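Long-range contacts in Alpha/beta hydrolase (Pseudomonas aeruginosa PAO1, PDB 4R1D), which is a calcium-binding alpha/beta hydrolase, known as Tle4, that is probably a lipase effector of the H2 type VI secretion system and probably inhibited by its partner Tli4: residues W167-A172 with W546-Y550; P176-G180 with K524-N528. All coordinates share one frame; numbering follows the deposited sequence.

Strand 163-164 is followed by a long loop that runs to helix 191-197. Its first part, 167-172, enters contact 1, and 176-180 enters contact 2 a few residues later. The chain then passes through most of the modelled domain, including five of the six strands of the parallel sheet; strand 48-54 comes earlier. After the outermost strand 515-519, segment 524-528 returns to 176-180 and closes contact 2. Helix 542-556 follows, and its residues 546-550 close contact 1. Contact 2 is therefore the inner closure and contact 1 the outer one. The two touch: Trp-546 packs on Gln-179, and Tyr-550 on Pro-176. One loop is thus tied to both the sheet edge and the C-terminal helix.

Contact 1: residues W167-A172 with W546-Y550; sequences WWNDEA and WAALY
Trp-167 lays the six-membered part of its ring beside Trp-546 and under the methyl CD1 of Leu-549. The Leu-549 contact is a CH-pi interaction over one ring face, with CD1 4.2 Å from the centroid of the Trp-167 six-membered ring. Glu-171 CB lies against a face of the same indole, toward the rim. The two tryptophans meet obliquely, with planes 59° apart, and CZ2 of Trp-167 meets CD1 of Trp-546 at 3.5 Å.

In Trp-546, CG is trans to the backbone N (chi1 -169°), and the end of the indole comes up against the 167-172 loop. There NE1 gives a hydrogen bond to the carbonyl O of Glu-171, 2.8 Å long and fairly straight at 162°. The oxygen lies close to the indole plane, but NE1 stands above the carbonyl plane. This bond satisfies the one polar atom of a buried ring and fixes its rotation.

Next in the chain, CH2 of Trp-168 touches CB and CD2 of Leu-549, both at 4.0 Å. Its NE1 bonds to Arg-154 O on helix 141-155. Asp-170 N closes the type I turn 167-170 on Trp-167 O, and Ala-172 N reaches that oxygen from the opposite face of its carbonyl plane. The loop after strand 163-164 thus packs on the last modelled helix, 542-556, of an alpha/beta hydrolase, with the Trp-168 side chain about 7 Å from that of the calcium ligand Phe-202.

Contact 2: residues P176-G180 with K524-N528; sequences PGDQG and KGQAN
Asp-178 meets the 524-528 segment through both its backbone and its side chain. The backbone bond runs from Ala-527 N to Asp-178 O, 2.9 Å long and bent. Ala-527 N is tilted from the carbonyl plane. At the side chain, Gln-526 NE2 makes a weak hydrogen bond to Asp-178 OD2 at 3.1 Å. The two side chains run side by side in the same direction, with the carboxylate and amide planes 59° apart. Gln-526 has CG between its backbone N and carbonyl carbon (chi1 67°) and is extended beyond, which brings CG as well as NE2 up to the carboxylate.

Water adds two bridges. One water gives a hydrogen to Asp-178 OD1 and accepts from Gln-526 N. The other gives to Gly-180 O and accepts from Lys-524 N.

A short 3-10 turn, 176-179, thus docks on the type I beta turn 525-528. That turn belongs to the loop between strand 515-519, at the edge of the hydrolase sheet, and helix 542-556. Backbone bonding of Gly-180 with Arg-518 reaches the strand itself.

Close CA-H...O contacts bring the backbones together at the glycines. Gly-180 CA lies 3.1 Å from Lys-524 O, and Gly-525 CA lies 3.3 Å from Asp-178 O. The same Lys-524 O accepts from Asn-528 ND2 at 3.0 Å, nearly straight at 164°. Asn-528 ND2 also bonds to Arg-518 O, and OD1 to Gly-520 N and Arg-543 NH1.

Van der Waals contact adds a little: Ala-527 CB lies 3.6 Å from Gln-179 NE2, which hydrogen-bonds to Ser-174 OG.

Contact 1: residues W167-A172 with W546-Y550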
loop_
_atom_site.group_PDB
_atom_site.type_symbol
_atom_site.label_atom_id
_atom_site.label_comp_id
_atom_site.label_asym_id
_atom_site.label_seq_id
_atom_site.Cartn_x
_atom_site.Cartn_y
_atom_site.Cartn_z
ATOM N N TRP A 167 -3.907 -21.653 29.343
ATOM C CA TRP A 167 -2.941 -20.616 28.979
ATOM C C TRP A 167 -2.903 -19.484 30.008
ATOM O O TRP A 167 -1.834 -19.148 30.539
ATOM C CB TRP A 167 -3.192 -20.085 27.559
ATOM C CG TRP A 167 -2.002 -19.347 27.006
ATOM C CD1 TRP A 167 -0.927 -19.887 26.355
ATOM C CD2 TRP A 167 -1.757 -17.941 27.089
ATOM N NE1 TRP A 167 -0.029 -18.893 26.016
ATOM C CE2 TRP A 167 -0.521 -17.691 26.456
ATOM C CE3 TRP A 167 -2.474 -16.864 27.623
ATOM C CZ2 TRP A 167 0.014 -16.413 26.345
ATOM C CZ3 TRP A 167 -1.940 -15.593 27.514
ATOM C CH2 TRP A 167 -0.704 -15.379 26.881
ATOM N N TRP A 168 -4.069 -18.915 30.307
ATOM C CA TRP A 168 -4.159 -17.859 31.313
ATOM C C TRP A 168 -3.710 -18.379 32.673
ATOM O O TRP A 168 -3.192 -17.632 33.487
ATOM C CB TRP A 168 -5.586 -17.325 31.431
ATOM C CG TRP A 168 -6.106 -16.677 30.176
ATOM C CD1 TRP A 168 -7.104 -17.143 29.368
ATOM C CD2 TRP A 168 -5.632 -15.469 29.579
ATOM N NE1 TRP A 168 -7.298 -16.282 28.312
ATOM C CE2 TRP A 168 -6.401 -15.249 28.414
ATOM C CE3 TRP A 168 -4.638 -14.546 29.914
ATOM C CZ2 TRP A 168 -6.206 -14.141 27.588
ATOM C CZ3 TRP A 168 -4.450 -13.444 29.099
ATOM C CH2 TRP A 168 -5.228 -13.251 27.946
ATOM N N ASN A 169 -3.924 -19.668 32.909
ATOM C CA ASN A 169 -3.638 -20.235 34.226
ATOM C C ASN A 169 -2.187 -20.627 34.444
ATOM O O ASN A 169 -1.829 -21.119 35.522
ATOM C CB ASN A 169 -4.559 -21.429 34.523
ATOM C CG ASN A 169 -4.224 -22.661 33.694
ATOM O OD1 ASN A 169 -3.217 -22.711 32.986
ATOM N ND2 ASN A 169 -5.084 -23.669 33.783
ATOM N N ASP A 170 -1.346 -20.413 33.439
ATOM C CA ASP A 170 0.060 -20.801 33.549
ATOM C C ASP A 170 0.934 -19.879 32.708
ATOM O O ASP A 170 1.604 -18.982 33.240
ATOM C CB ASP A 170 0.225 -22.261 33.118
ATOM C CG ASP A 170 1.662 -22.770 33.252
ATOM O OD1 ASP A 170 2.586 -21.972 33.529
ATOM O OD2 ASP A 170 1.865 -23.981 33.057
ATOM N N GLU A 171 0.902 -20.079 31.395
ATOM C CA GLU A 171 1.734 -19.301 30.482
ATOM C C GLU A 171 1.622 -17.778 30.662
ATOM O O GLU A 171 2.631 -17.059 30.626
ATOM C CB GLU A 171 1.431 -19.691 29.023
ATOM C CG GLU A 171 1.898 -21.098 28.629
ATOM C CD GLU A 171 0.852 -22.193 28.876
ATOM O OE1 GLU A 171 -0.001 -22.051 29.780
ATOM O OE2 GLU A 171 0.895 -23.217 28.158
ATOM N N ALA A 172 0.401 -17.284 30.833
ATOM C CA ALA A 172 0.178 -15.854 30.977
ATOM C C ALA A 172 0.842 -15.256 32.206
ATOM O O ALA A 172 1.067 -14.058 32.249
ATOM C CB ALA A 172 -1.301 -15.550 31.010
ATOM N N TRP A 546 2.250 -13.647 23.223
ATOM C CA TRP A 546 2.288 -13.452 24.677
ATOM C C TRP A 546 2.290 -11.967 24.983
ATOM O O TRP A 546 1.510 -11.491 25.791
ATOM C CB TRP A 546 3.553 -14.086 25.279
ATOM C CG TRP A 546 3.504 -14.155 26.786
ATOM C CD1 TRP A 546 3.089 -15.221 27.537
ATOM C CD2 TRP A 546 3.850 -13.117 27.722
ATOM N NE1 TRP A 546 3.167 -14.915 28.875
ATOM C CE2 TRP A 546 3.623 -13.629 29.013
ATOM C CE3 TRP A 546 4.336 -11.807 27.589
ATOM C CZ2 TRP A 546 3.855 -12.876 30.166
ATOM C CZ3 TRP A 546 4.562 -11.062 28.731
ATOM C CH2 TRP A 546 4.333 -11.604 30.006
ATOM N N ALA A 547 3.190 -11.228 24.341
ATOM C CA ALA A 547 3.296 -9.802 24.618
ATOM C C ALA A 547 2.024 -9.013 24.276
ATOM O O ALA A 547 1.702 -8.035 24.943
ATOM C CB ALA A 547 4.521 -9.197 23.911
ATOM N N ALA A 548 1.322 -9.430 23.226
ATOM C CA ALA A 548 0.057 -8.796 22.861
ATOM C C ALA A 548 -1.027 -9.060 23.909
ATOM O O ALA A 548 -1.685 -8.136 24.389
ATOM C CB ALA A 548 -0.405 -9.273 21.496
ATOM N N LEU A 549 -1.215 -10.324 24.267
ATOM C CA LEU A 549 -2.242 -10.654 25.245
ATOM C C LEU A 549 -1.920 -10.049 26.610
ATOM O O LEU A 549 -2.804 -9.557 27.306
ATOM C CB LEU A 549 -2.424 -12.168 25.332
ATOM C CG LEU A 549 -3.086 -12.751 24.079
ATOM C CD1 LEU A 549 -2.841 -14.229 24.016
ATOM C CD2 LEU A 549 -4.591 -12.424 24.076
ATOM N N TYR A 550 -0.644 -10.083 26.986
ATOM C CA TYR A 550 -0.198 -9.444 28.217
ATOM C C TYR A 550 -0.558 -7.957 28.213
ATOM O O TYR A 550 -1.112 -7.441 29.181
ATOM C CB TYR A 550 1.320 -9.612 28.376
ATOM C CG TYR A 550 1.901 -8.848 29.526
ATOM C CD1 TYR A 550 1.975 -9.415 30.794
ATOM C CD2 TYR A 550 2.401 -7.560 29.350
ATOM C CE1 TYR A 550 2.524 -8.715 31.864
ATOM C CE2 TYR A 550 2.950 -6.850 30.421
ATOM C CZ TYR A 550 3.006 -7.436 31.667
ATOM O OH TYR A 550 3.534 -6.737 32.720
#

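Contact 2: residues P176-G180 with K524-N528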
loop_
_atom_site.group_PDB
_atom_site.type_symbol
_atom_site.label_atom_id
_atom_site.label_comp_id
_atom_site.label_asym_id
_atom_site.label_seq_id
_atom_site.Cartn_x
_atom_site.Cartn_y
_atom_site.Cartn_z
ATOM N N PRO A 176 7.533 -10.837 33.361
ATOM C CA PRO A 176 7.821 -10.142 32.100
ATOM C C PRO A 176 9.289 -10.222 31.679
ATOM O O PRO A 176 9.572 -10.296 30.488
ATOM C CB PRO A 176 7.410 -8.695 32.392
ATOM C CG PRO A 176 6.354 -8.816 33.455
ATOM C CD PRO A 176 6.738 -10.014 34.289
ATOM N N GLY A 177 10.209 -10.243 32.640
ATOM C CA GLY A 177 11.621 -10.337 32.313
ATOM C C GLY A 177 11.968 -11.614 31.571
ATOM O O GLY A 177 12.846 -11.635 30.705
ATOM N N ASP A 178 11.274 -12.689 31.923
ATOM C CA ASP A 178 11.480 -13.981 31.293
ATOM C C ASP A 178 11.151 -13.870 29.800
ATOM O O ASP A 178 11.664 -14.641 28.986
ATOM C CB ASP A 178 10.552 -15.020 31.921
ATOM C CG ASP A 178 11.019 -15.488 33.299
ATOM O OD1 ASP A 178 11.962 -14.901 33.855
ATOM O OD2 ASP A 178 10.419 -16.456 33.818
ATOM N N GLN A 179 10.277 -12.919 29.468
ATOM C CA GLN A 179 9.780 -12.723 28.097
ATOM C C GLN A 179 10.576 -11.637 27.364
ATOM O O GLN A 179 10.212 -11.214 26.255
ATOM C CB GLN A 179 8.305 -12.309 28.116
ATOM C CG GLN A 179 7.357 -13.306 28.769
ATOM C CD GLN A 179 7.058 -14.504 27.885
ATOM O OE1 GLN A 179 7.139 -14.420 26.656
ATOM N NE2 GLN A 179 6.696 -15.631 28.508
ATOM N N GLY A 180 11.653 -11.173 27.987
ATOM C CA GLY A 180 12.504 -10.171 27.364
ATOM C C GLY A 180 12.138 -8.726 27.679
ATOM O O GLY A 180 12.644 -7.816 27.034
ATOM N N LYS A 524 16.949 -10.813 26.713
ATOM C CA LYS A 524 17.212 -11.750 27.804
ATOM C C LYS A 524 15.947 -12.512 28.182
ATOM O O LYS A 524 14.865 -12.228 27.663
ATOM C CB LYS A 524 17.717 -11.001 29.036
ATOM C CG LYS A 524 18.992 -10.189 28.816
ATOM C CD LYS A 524 20.173 -11.090 28.479
ATOM C CE LYS A 524 21.435 -10.267 28.208
ATOM N NZ LYS A 524 22.606 -11.116 27.830
ATOM N N GLY A 525 16.077 -13.467 29.102
ATOM C CA GLY A 525 14.916 -14.165 29.632
ATOM C C GLY A 525 14.792 -15.617 29.215
ATOM O O GLY A 525 15.069 -15.986 28.074
ATOM N N GLN A 526 14.365 -16.458 30.154
ATOM C CA GLN A 526 14.337 -17.893 29.907
ATOM C C GLN A 526 13.276 -18.329 28.898
ATOM O O GLN A 526 13.351 -19.433 28.347
ATOM C CB GLN A 526 14.226 -18.673 31.231
ATOM C CG GLN A 526 12.919 -18.494 31.977
ATOM C CD GLN A 526 12.897 -19.280 33.282
ATOM O OE1 GLN A 526 13.889 -19.905 33.657
ATOM N NE2 GLN A 526 11.771 -19.243 33.981
ATOM N N ALA A 527 12.291 -17.469 28.647
ATOM C CA ALA A 527 11.270 -17.751 27.634
ATOM C C ALA A 527 11.592 -17.065 26.314
ATOM O O ALA A 527 10.745 -16.983 25.418
ATOM C CB ALA A 527 9.899 -17.323 28.130
ATOM N N ASN A 528 12.826 -16.586 26.198
ATOM C CA ASN A 528 13.252 -15.782 25.055
ATOM C C ASN A 528 14.535 -16.348 24.440
ATOM O O ASN A 528 15.382 -15.597 23.964
ATOM C CB ASN A 528 13.477 -14.347 25.540
ATOM C CG ASN A 528 13.656 -13.338 24.411
ATOM O OD1 ASN A 528 13.309 -13.582 23.258
ATOM N ND2 ASN A 528 14.177 -12.176 24.765
HETATM O O HOH W 1 14.710 -15.389 32.941
HETATM O O HOH W 2 15.479 -8.345 27.162
#